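Local coordinates for FrnE protein (Deinococcus radiodurans, PDB 5CO3) that probably catalyses thiol-disulfide exchange as a cytoplasmic oxidoreductase with a DsbA-like thioredoxin fold, at residues E10-V14 and V218-H223; R13-D19 and V191-G197; H50-L54 and N108-H113. One frame throughout, in Å; residues are numbered along the deposited sequence.

In the fold
All three contacts reach one mixed sheet, where strand 12-18 lies between strand 45-51, parallel to it, and strand 193-196, antiparallel. Interaction 1 fixes the start of strand 12-18 against the last helix, and interaction 2, its centre about 15 Å away, pairs that strand from R13 onward, sharing R13 and V14. Interaction 3 lies where strand 45-51 ends, its centre about 14 Å from that of interaction 2, and D15 OD1 reaches H50 NE2 at 2.6 Å. The glycerol there also bonds to K129 and lies about 4 Å from the S18 side chain. The presumed redox pair C22 and C25, thiols here, a disulfide in another structure, lies beside interaction 2: S18, V191 and P192 touch C25.

Interaction 1. Residues E10-V14 and V218-H223; sequences EKIRV and VWAEQH
I12 and W219 meet with the methyl of one against the rim of the other: I12 CD1 lies near the indole plane, 3.7 Å from W219 CE3. The two side chains cross at about a right angle. Lower on the same isoleucine, I12 CG1 rests 4.1 Å from V218 CG1, a contact between two beta-branched residues. Isoleucine suits this place because the end of its longer branch, CD1, reaches the tryptophan edge while CG1, one carbon back, and CG2 lie against the valine. Farther round the same six-membered ring, OE1 of E10 stands 3.9 Å from W219 CH2, oblique to the ring. E10 is poorly ordered and is modelled too close to the H223 imidazole, so how these two polar groups meet is doubtful.

The next shell fixes the tryptophan and histidine. With CG anti to the backbone N (chi1 -178°), W219 swings its indole toward the start of the strand, and H223 CE1 lies 3.2 Å above the plane of that indole, offset toward its rim. H223, the first residue past the helix, folds back so that its ND1 donates to a lone pair of W219 O, in the carbonyl plane, at 2.9 Å; the oxygen sits somewhat out of the imidazole plane, and the bond is bent, 143° at the hydrogen. Beyond them, Q41 and Q44 touch W219, F39 touches I12, and I12 is bonded through its backbone to Q44, in the loop just before strand 45-51, and to E46 on that strand.

The chemistry is therefore divided: aliphatic and aromatic carbon seals the start of the strand against the helix, whereas at the helix end an imidazole N-H meets a carbonyl whose negative potential is probably enhanced by the helix dipole.

Interaction 2. Residues R13-D19 and V191-G197; sequences RVDIWSD and VPFFVLG
The phenyl ring of F194 carries I16 CG2 over one face, 4.0 Å above its plane and offset toward the rim, while V14 CG1 stands at its edge. I16 and F194 lie side by side, pointing the same way, and I16 CD1 comes within 3.7 Å of F194 CE2. On the other face of the sheet, the indole of W17 has F193 O at its edge, and V195 CG2 approaches W17 CZ3 obliquely at 3.9 Å; the same methyl also lies at the edge of the F193 ring. With CG anti to the carbonyl carbon (chi1 -86°), W17 brings its six-membered ring across the V195 side chain. Outside the two strands, H50 stacks on the indole.

Between the two layers of side chains runs an antiparallel ladder. D15 and V195 form a hydrogen-bonded pair, in which D15 N to V195 O and V195 N to D15 O are both 2.8 Å; W17 and F193 form a second, and G197 N reaches R13 O at 2.8 Å. G197, with positive phi, suits the turn out of the strand. P192 follows a cis peptide and presses on C25, the cis-proline arrangement of the thioredoxin fold.

V14, I16, F194 and L196 give one face a wholly hydrocarbon surface for helices 23-38 and 208-222, whereas the D15 and W17 face mixes aromatic packing with polar groups, D15 OD1 bonded to H50 and the indole N-H to D179 O.

Interaction 3. Residues H50-L54 and N108-H113; sequences HSFEL and NTFLAH. With GOL (glycerol), chain B.
S51 and H113 share a hydroxyl of a bound glycerol, probably from the crystallisation liquor: its O2 lies 2.6 Å from S51 OG and 2.6 Å from H113 ND1, the latter bond nearly straight at 165°. Either partner could donate in each. S51 OG also bonds to H117. CG of H113 stands anti to the carbonyl carbon (chi1 -78°), which carries the ring toward the serine, and F52 N lies over one ring face. The other ring nitrogen, NE2, bonds to D19 OD1. With an alanine in this position, D19 OD1 would probably lose its imidazole partner and the glycerol hydroxyl its bond to the ring nitrogen.

A water links E53 to the helix start, donating to E53 OE1 at 2.7 Å and accepting from T109 N at 3.0 Å. N108 OD1 accepts from F110 N at 2.9 Å in an Asx turn, which suits asparagine's short amide; N108 ND2 bonds to A58 O, and T109 OG1 to D19 OD1.

In the packing, E53 slides past the threonine in the opposite direction, CG 3.5 Å from T109 OG1. The E53 side chain runs aslant F110, its carboxylate nearly parallel to the ring (planes 15° apart), OE2 3.3 Å from F110 CD1 and salt-bridged to R177.

The contact joins the end of strand 45-51 to the start of helix 110-121, with helix 173-186 against S51, F52 and F110.

Interaction 1. Residues E10-V14 and V218-H223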
loop_
_atom_site.group_PDB
_atom_site.type_symbol
_atom_site.label_atom_id
_atom_site.label_comp_id
_atom_site.label_asym_id
_atom_site.label_seq_id
_atom_site.Cartn_x
_atom_site.Cartn_y
_atom_site.Cartn_z
ATOM N N GLU A 10 -2.893 23.313 5.286
ATOM C CA GLU A 10 -1.514 23.116 5.724
ATOM C C GLU A 10 -1.169 21.638 5.861
ATOM O O GLU A 10 -0.329 21.261 6.679
ATOM C CB GLU A 10 -1.270 23.830 7.053
ATOM C CG GLU A 10 -0.865 25.282 6.912
ATOM C CD GLU A 10 0.635 25.475 6.990
ATOM O OE1 GLU A 10 1.241 25.077 8.009
ATOM O OE2 GLU A 10 1.208 26.026 6.031
ATOM N N LYS A 11 -1.819 20.804 5.059
ATOM C CA LYS A 11 -1.553 19.372 5.080
ATOM C C LYS A 11 -1.115 18.867 3.714
ATOM O O LYS A 11 -1.463 19.441 2.681
ATOM C CB LYS A 11 -2.789 18.607 5.553
ATOM C CG LYS A 11 -3.030 18.709 7.045
ATOM C CD LYS A 11 -2.909 17.349 7.705
ATOM C CE LYS A 11 -2.316 17.454 9.099
ATOM N NZ LYS A 11 -2.349 16.145 9.803
ATOM N N ILE A 12 -0.328 17.797 3.723
ATOM C CA ILE A 12 0.059 17.113 2.501
ATOM C C ILE A 12 -0.597 15.743 2.470
ATOM O O ILE A 12 -0.399 14.944 3.377
ATOM C CB ILE A 12 1.579 16.940 2.400
ATOM C CG1 ILE A 12 2.264 18.293 2.235
ATOM C CG2 ILE A 12 1.936 16.031 1.240
ATOM C CD1 ILE A 12 3.753 18.199 2.395
ATOM N N ARG A 13 -1.386 15.475 1.437
ATOM C CA ARG A 13 -2.020 14.175 1.304
ATOM C C ARG A 13 -1.169 13.255 0.443
ATOM O O ARG A 13 -0.729 13.630 -0.641
ATOM C CB ARG A 13 -3.424 14.304 0.710
ATOM C CG ARG A 13 -4.036 12.970 0.309
ATOM C CD ARG A 13 -5.546 13.044 0.358
ATOM N NE ARG A 13 -6.174 12.464 -0.825
ATOM C CZ ARG A 13 -6.275 13.082 -1.998
ATOM N NH1 ARG A 13 -5.762 14.296 -2.162
ATOM N NH2 ARG A 13 -6.864 12.474 -3.019
ATOM N N VAL A 14 -0.927 12.051 0.941
ATOM C CA VAL A 14 -0.263 11.029 0.150
ATOM C C VAL A 14 -1.214 9.868 -0.025
ATOM O O VAL A 14 -1.592 9.224 0.953
ATOM C CB VAL A 14 1.034 10.537 0.804
ATOM C CG1 VAL A 14 1.686 9.463 -0.044
ATOM C CG2 VAL A 14 1.996 11.719 1.018
ATOM N N VAL A 218 6.435 19.340 -2.771
ATOM C CA VAL A 218 5.036 19.670 -2.547
ATOM C C VAL A 218 4.887 20.692 -1.428
ATOM O O VAL A 218 4.156 21.668 -1.580
ATOM C CB VAL A 218 4.203 18.420 -2.221
ATOM C CG1 VAL A 218 2.807 18.815 -1.762
ATOM C CG2 VAL A 218 4.135 17.520 -3.434
ATOM N N TRP A 219 5.594 20.491 -0.317
ATOM C CA TRP A 219 5.554 21.466 0.780
ATOM C C TRP A 219 5.997 22.852 0.308
ATOM O O TRP A 219 5.377 23.869 0.642
ATOM C CB TRP A 219 6.435 21.017 1.948
ATOM C CG TRP A 219 6.389 21.970 3.097
ATOM C CD1 TRP A 219 7.266 22.986 3.356
ATOM C CD2 TRP A 219 5.405 22.017 4.135
ATOM N NE1 TRP A 219 6.892 23.653 4.494
ATOM C CE2 TRP A 219 5.749 23.083 4.989
ATOM C CE3 TRP A 219 4.267 21.259 4.428
ATOM C CZ2 TRP A 219 5.002 23.410 6.117
ATOM C CZ3 TRP A 219 3.522 21.583 5.546
ATOM C CH2 TRP A 219 3.894 22.648 6.380
ATOM N N ALA A 220 7.069 22.878 -0.472
ATOM C CA ALA A 220 7.615 24.126 -0.988
ATOM C C ALA A 220 6.583 24.862 -1.832
ATOM O O ALA A 220 6.425 26.078 -1.718
ATOM C CB ALA A 220 8.861 23.856 -1.796
ATOM N N GLU A 221 5.870 24.118 -2.672
ATOM C CA GLU A 221 4.874 24.720 -3.548
ATOM C C GLU A 221 3.679 25.255 -2.764
ATOM O O GLU A 221 3.039 26.220 -3.176
ATOM C CB GLU A 221 4.413 23.718 -4.598
ATOM C CG GLU A 221 5.501 23.352 -5.581
ATOM C CD GLU A 221 5.005 22.441 -6.681
ATOM O OE1 GLU A 221 3.773 22.290 -6.824
ATOM O OE2 GLU A 221 5.850 21.876 -7.405
ATOM N N GLN A 222 3.387 24.636 -1.628
ATOM C CA GLN A 222 2.260 25.067 -0.815
ATOM C C GLN A 222 2.663 26.178 0.146
ATOM O O GLN A 222 1.809 26.836 0.743
ATOM C CB GLN A 222 1.676 23.873 -0.058
ATOM C CG GLN A 222 1.189 22.779 -0.991
ATOM C CD GLN A 222 0.437 21.682 -0.272
ATOM O OE1 GLN A 222 0.398 21.644 0.959
ATOM N NE2 GLN A 222 -0.172 20.783 -1.039
ATOM N N HIS A 223 3.970 26.393 0.278
ATOM C CA HIS A 223 4.496 27.445 1.142
ATOM C C HIS A 223 5.550 28.287 0.445
ATOM O O HIS A 223 6.699 28.325 0.885
ATOM C CB HIS A 223 5.094 26.842 2.412
ATOM C CG HIS A 223 4.124 26.027 3.204
ATOM N ND1 HIS A 223 3.601 24.837 2.742
ATOM C CD2 HIS A 223 3.578 26.230 4.424
ATOM C CE1 HIS A 223 2.773 24.344 3.645
ATOM N NE2 HIS A 223 2.742 25.169 4.676
#

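Interaction 2. Residues R13-D19 and V191-G197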
loop_
_atom_site.group_PDB
_atom_site.type_symbol
_atom_site.label_atom_id
_atom_site.label_comp_id
_atom_site.label_asym_id
_atom_site.label_seq_id
_atom_site.Cartn_x
_atom_site.Cartn_y
_atom_site.Cartn_z
ATOM N N ARG A 13 -1.386 15.475 1.437
ATOM C CA ARG A 13 -2.020 14.175 1.304
ATOM C C ARG A 13 -1.169 13.255 0.443
ATOM O O ARG A 13 -0.729 13.630 -0.641
ATOM C CB ARG A 13 -3.424 14.304 0.710
ATOM C CG ARG A 13 -4.036 12.970 0.309
ATOM C CD ARG A 13 -5.546 13.044 0.358
ATOM N NE ARG A 13 -6.174 12.464 -0.825
ATOM C CZ ARG A 13 -6.275 13.082 -1.998
ATOM N NH1 ARG A 13 -5.762 14.296 -2.162
ATOM N NH2 ARG A 13 -6.864 12.474 -3.019
ATOM N N VAL A 14 -0.927 12.051 0.941
ATOM C CA VAL A 14 -0.263 11.029 0.150
ATOM C C VAL A 14 -1.214 9.868 -0.025
ATOM O O VAL A 14 -1.592 9.224 0.953
ATOM C CB VAL A 14 1.034 10.537 0.804
ATOM C CG1 VAL A 14 1.686 9.463 -0.044
ATOM C CG2 VAL A 14 1.996 11.719 1.018
ATOM N N ASP A 15 -1.608 9.620 -1.269
ATOM C CA ASP A 15 -2.438 8.465 -1.606
ATOM C C ASP A 15 -1.589 7.336 -2.146
ATOM O O ASP A 15 -0.830 7.527 -3.095
ATOM C CB ASP A 15 -3.500 8.864 -2.631
ATOM C CG ASP A 15 -4.468 9.858 -2.077
ATOM O OD1 ASP A 15 -5.349 9.429 -1.307
ATOM O OD2 ASP A 15 -4.331 11.070 -2.376
ATOM N N ILE A 16 -1.705 6.154 -1.547
ATOM C CA ILE A 16 -0.879 5.039 -1.979
ATOM C C ILE A 16 -1.730 3.848 -2.381
ATOM O O ILE A 16 -2.495 3.310 -1.574
ATOM C CB ILE A 16 0.114 4.600 -0.890
ATOM C CG1 ILE A 16 0.828 5.818 -0.294
ATOM C CG2 ILE A 16 1.129 3.620 -1.467
ATOM C CD1 ILE A 16 1.762 5.471 0.836
ATOM N N TRP A 17 -1.591 3.442 -3.637
ATOM C CA TRP A 17 -2.228 2.211 -4.100
ATOM C C TRP A 17 -1.264 1.049 -3.916
ATOM O O TRP A 17 -0.075 1.148 -4.217
ATOM C CB TRP A 17 -2.665 2.340 -5.556
ATOM C CG TRP A 17 -4.027 2.965 -5.707
ATOM C CD1 TRP A 17 -5.220 2.311 -5.824
ATOM C CD2 TRP A 17 -4.332 4.364 -5.742
ATOM N NE1 TRP A 17 -6.249 3.215 -5.937
ATOM C CE2 TRP A 17 -5.730 4.484 -5.894
ATOM C CE3 TRP A 17 -3.558 5.525 -5.667
ATOM C CZ2 TRP A 17 -6.370 5.720 -5.964
ATOM C CZ3 TRP A 17 -4.197 6.756 -5.746
ATOM C CH2 TRP A 17 -5.588 6.841 -5.891
ATOM N N SER A 18 -1.784 -0.065 -3.411
ATOM C CA SER A 18 -0.921 -1.148 -2.999
ATOM C C SER A 18 -1.723 -2.446 -2.979
ATOM O O SER A 18 -2.932 -2.410 -2.765
ATOM C CB SER A 18 -0.341 -0.852 -1.623
ATOM O OG SER A 18 0.472 -1.907 -1.180
ATOM N N ASP A 19 -1.045 -3.564 -3.221
ATOM C CA ASP A 19 -1.631 -4.882 -2.995
ATOM C C ASP A 19 -0.829 -5.625 -1.944
ATOM O O ASP A 19 0.399 -5.559 -1.902
ATOM C CB ASP A 19 -1.687 -5.716 -4.284
ATOM C CG ASP A 19 -2.660 -6.902 -4.181
ATOM O OD1 ASP A 19 -3.351 -7.048 -3.144
ATOM O OD2 ASP A 19 -2.745 -7.671 -5.152
ATOM N N VAL A 191 1.969 -1.546 -8.813
ATOM C CA VAL A 191 2.045 -1.071 -7.435
ATOM C C VAL A 191 3.403 -1.372 -6.812
ATOM O O VAL A 191 4.081 -2.311 -7.211
ATOM C CB VAL A 191 0.915 -1.691 -6.576
ATOM C CG1 VAL A 191 -0.417 -1.045 -6.926
ATOM C CG2 VAL A 191 0.857 -3.212 -6.754
ATOM N N PRO A 192 3.815 -0.584 -5.809
ATOM C CA PRO A 192 3.096 0.537 -5.204
ATOM C C PRO A 192 3.066 1.755 -6.112
ATOM O O PRO A 192 3.953 1.940 -6.948
ATOM C CB PRO A 192 3.903 0.816 -3.940
ATOM C CG PRO A 192 5.280 0.403 -4.284
ATOM C CD PRO A 192 5.123 -0.798 -5.175
ATOM N N PHE A 193 2.033 2.568 -5.960
ATOM C CA PHE A 193 1.949 3.816 -6.694
ATOM C C PHE A 193 1.604 4.935 -5.722
ATOM O O PHE A 193 0.604 4.860 -5.014
ATOM C CB PHE A 193 0.911 3.729 -7.819
ATOM C CG PHE A 193 1.034 4.825 -8.838
ATOM C CD1 PHE A 193 0.497 6.072 -8.594
ATOM C CD2 PHE A 193 1.700 4.608 -10.033
ATOM C CE1 PHE A 193 0.612 7.092 -9.531
ATOM C CE2 PHE A 193 1.821 5.615 -10.970
ATOM C CZ PHE A 193 1.273 6.858 -10.722
ATOM N N PHE A 194 2.438 5.975 -5.706
ATOM C CA PHE A 194 2.245 7.110 -4.812
ATOM C C PHE A 194 1.662 8.323 -5.524
ATOM O O PHE A 194 2.085 8.680 -6.627
ATOM C CB PHE A 194 3.570 7.524 -4.168
ATOM C CG PHE A 194 4.256 6.434 -3.411
ATOM C CD1 PHE A 194 5.019 5.482 -4.071
ATOM C CD2 PHE A 194 4.165 6.370 -2.032
ATOM C CE1 PHE A 194 5.671 4.489 -3.379
ATOM C CE2 PHE A 194 4.815 5.384 -1.329
ATOM C CZ PHE A 194 5.577 4.434 -2.003
ATOM N N VAL A 195 0.686 8.961 -4.890
ATOM C CA VAL A 195 0.176 10.234 -5.369
ATOM C C VAL A 195 0.339 11.245 -4.243
ATOM O O VAL A 195 -0.149 11.032 -3.130
ATOM C CB VAL A 195 -1.293 10.148 -5.810
ATOM C CG1 VAL A 195 -1.800 11.522 -6.206
ATOM C CG2 VAL A 195 -1.435 9.172 -6.961
ATOM N N LEU A 196 1.058 12.325 -4.525
ATOM C CA LEU A 196 1.331 13.331 -3.513
ATOM C C LEU A 196 0.644 14.658 -3.856
ATOM O O LEU A 196 0.749 15.172 -4.980
ATOM C CB LEU A 196 2.843 13.525 -3.350
ATOM C CG LEU A 196 3.688 12.349 -2.848
ATOM C CD1 LEU A 196 4.179 11.447 -3.983
ATOM C CD2 LEU A 196 4.865 12.866 -2.042
ATOM N N GLY A 197 -0.099 15.193 -2.889
ATOM C CA GLY A 197 -0.789 16.459 -3.070
ATOM C C GLY A 197 -1.817 16.446 -4.189
ATOM O O GLY A 197 -2.198 17.497 -4.710
#

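Interaction 3. Residues H50-L54 and N108-H113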
loop_
_atom_site.group_PDB
_atom_site.type_symbol
_atom_site.label_atom_id
_atom_site.label_comp_id
_atom_site.label_asym_id
_atom_site.label_seq_id
_atom_site.Cartn_x
_atom_site.Cartn_y
_atom_site.Cartn_z
ATOM N N HIS A 50 -4.951 2.888 -0.535
ATOM C CA HIS A 50 -6.008 2.540 -1.472
ATOM C C HIS A 50 -5.802 1.119 -1.952
ATOM O O HIS A 50 -4.666 0.663 -2.110
ATOM C CB HIS A 50 -6.035 3.491 -2.666
ATOM C CG HIS A 50 -6.349 4.909 -2.303
ATOM N ND1 HIS A 50 -7.625 5.422 -2.341
ATOM C CD2 HIS A 50 -5.546 5.917 -1.887
ATOM C CE1 HIS A 50 -7.597 6.690 -1.966
ATOM N NE2 HIS A 50 -6.347 7.013 -1.682
ATOM N N SER A 51 -6.913 0.429 -2.172
ATOM C CA SER A 51 -6.891 -0.969 -2.582
ATOM C C SER A 51 -6.476 -1.137 -4.031
ATOM O O SER A 51 -6.907 -0.391 -4.911
ATOM C CB SER A 51 -8.262 -1.608 -2.368
ATOM O OG SER A 51 -8.731 -1.379 -1.056
ATOM N N PHE A 52 -5.638 -2.138 -4.264
ATOM C CA PHE A 52 -5.256 -2.537 -5.605
ATOM C C PHE A 52 -5.090 -4.047 -5.573
ATOM O O PHE A 52 -4.504 -4.585 -4.629
ATOM C CB PHE A 52 -3.966 -1.851 -6.042
ATOM C CG PHE A 52 -3.648 -2.013 -7.503
ATOM C CD1 PHE A 52 -3.045 -3.169 -7.969
ATOM C CD2 PHE A 52 -3.925 -0.996 -8.405
ATOM C CE1 PHE A 52 -2.738 -3.315 -9.305
ATOM C CE2 PHE A 52 -3.618 -1.136 -9.742
ATOM C CZ PHE A 52 -3.028 -2.304 -10.193
ATOM N N GLU A 53 -5.642 -4.721 -6.577
ATOM C CA GLU A 53 -5.484 -6.161 -6.710
ATOM C C GLU A 53 -4.727 -6.477 -7.983
ATOM O O GLU A 53 -5.185 -6.140 -9.074
ATOM C CB GLU A 53 -6.846 -6.864 -6.721
ATOM C CG GLU A 53 -7.386 -7.166 -5.333
ATOM C CD GLU A 53 -8.779 -7.778 -5.365
ATOM O OE1 GLU A 53 -8.909 -9.025 -5.393
ATOM O OE2 GLU A 53 -9.757 -7.001 -5.372
ATOM N N LEU A 54 -3.566 -7.112 -7.839
ATOM C CA LEU A 54 -2.815 -7.579 -8.998
ATOM C C LEU A 54 -3.683 -8.469 -9.868
ATOM O O LEU A 54 -3.620 -8.403 -11.088
ATOM C CB LEU A 54 -1.570 -8.347 -8.573
ATOM C CG LEU A 54 -0.551 -7.571 -7.747
ATOM C CD1 LEU A 54 0.597 -8.493 -7.382
ATOM C CD2 LEU A 54 -0.073 -6.352 -8.525
ATOM N N ASN A 108 -6.370 -14.872 -2.940
ATOM C CA ASN A 108 -7.099 -13.696 -3.418
ATOM C C ASN A 108 -7.134 -12.681 -2.277
ATOM O O ASN A 108 -7.466 -13.053 -1.160
ATOM C CB ASN A 108 -8.523 -14.090 -3.861
ATOM C CG ASN A 108 -9.300 -12.918 -4.443
ATOM O OD1 ASN A 108 -9.656 -11.982 -3.727
ATOM N ND2 ASN A 108 -9.575 -12.968 -5.747
ATOM N N THR A 109 -6.795 -11.415 -2.549
ATOM C CA THR A 109 -6.639 -10.410 -1.478
ATOM C C THR A 109 -7.835 -9.468 -1.273
ATOM O O THR A 109 -7.740 -8.504 -0.510
ATOM C CB THR A 109 -5.378 -9.530 -1.714
ATOM O OG1 THR A 109 -5.453 -8.886 -2.994
ATOM C CG2 THR A 109 -4.122 -10.395 -1.652
ATOM N N PHE A 110 -8.966 -9.762 -1.923
ATOM C CA PHE A 110 -10.138 -8.878 -1.876
ATOM C C PHE A 110 -10.619 -8.640 -0.438
ATOM O O PHE A 110 -10.819 -7.485 -0.021
ATOM C CB PHE A 110 -11.272 -9.468 -2.731
ATOM C CG PHE A 110 -12.461 -8.551 -2.921
ATOM C CD1 PHE A 110 -12.294 -7.223 -3.281
ATOM C CD2 PHE A 110 -13.759 -9.046 -2.802
ATOM C CE1 PHE A 110 -13.393 -6.391 -3.473
ATOM C CE2 PHE A 110 -14.859 -8.216 -3.003
ATOM C CZ PHE A 110 -14.678 -6.894 -3.345
ATOM N N LEU A 111 -10.768 -9.724 0.319
ATOM C CA LEU A 111 -11.259 -9.654 1.693
ATOM C C LEU A 111 -10.261 -8.937 2.600
ATOM O O LEU A 111 -10.658 -8.179 3.484
ATOM C CB LEU A 111 -11.550 -11.055 2.241
ATOM C CG LEU A 111 -12.836 -11.735 1.781
ATOM C CD1 LEU A 111 -12.829 -13.210 2.168
ATOM C CD2 LEU A 111 -14.049 -11.010 2.367
ATOM N N ALA A 112 -8.971 -9.185 2.381
ATOM C CA ALA A 112 -7.919 -8.497 3.113
ATOM C C ALA A 112 -8.004 -6.997 2.875
ATOM O O ALA A 112 -7.880 -6.214 3.812
ATOM C CB ALA A 112 -6.570 -9.032 2.693
ATOM N N HIS A 113 -8.231 -6.589 1.629
ATOM C CA HIS A 113 -8.376 -5.164 1.335
ATOM C C HIS A 113 -9.600 -4.591 2.034
ATOM O O HIS A 113 -9.581 -3.445 2.487
ATOM C CB HIS A 113 -8.449 -4.918 -0.174
ATOM C CG HIS A 113 -7.109 -4.974 -0.844
ATOM N ND1 HIS A 113 -6.153 -3.992 -0.676
ATOM C CD2 HIS A 113 -6.566 -5.888 -1.681
ATOM C CE1 HIS A 113 -5.078 -4.308 -1.374
ATOM N NE2 HIS A 113 -5.305 -5.452 -1.999
HETATM C C1 GOL B . -4.487 -1.204 1.203
HETATM O O1 GOL B . -3.788 -1.663 0.065
HETATM C C2 GOL B . -5.900 -0.769 0.819
HETATM O O2 GOL B . -6.826 -1.841 0.667
HETATM C C3 GOL B . -6.385 0.302 1.789
HETATM O O3 GOL B . -7.777 0.489 1.691
HETATM O O HOH W 1 -6.888 -10.745 -5.459
#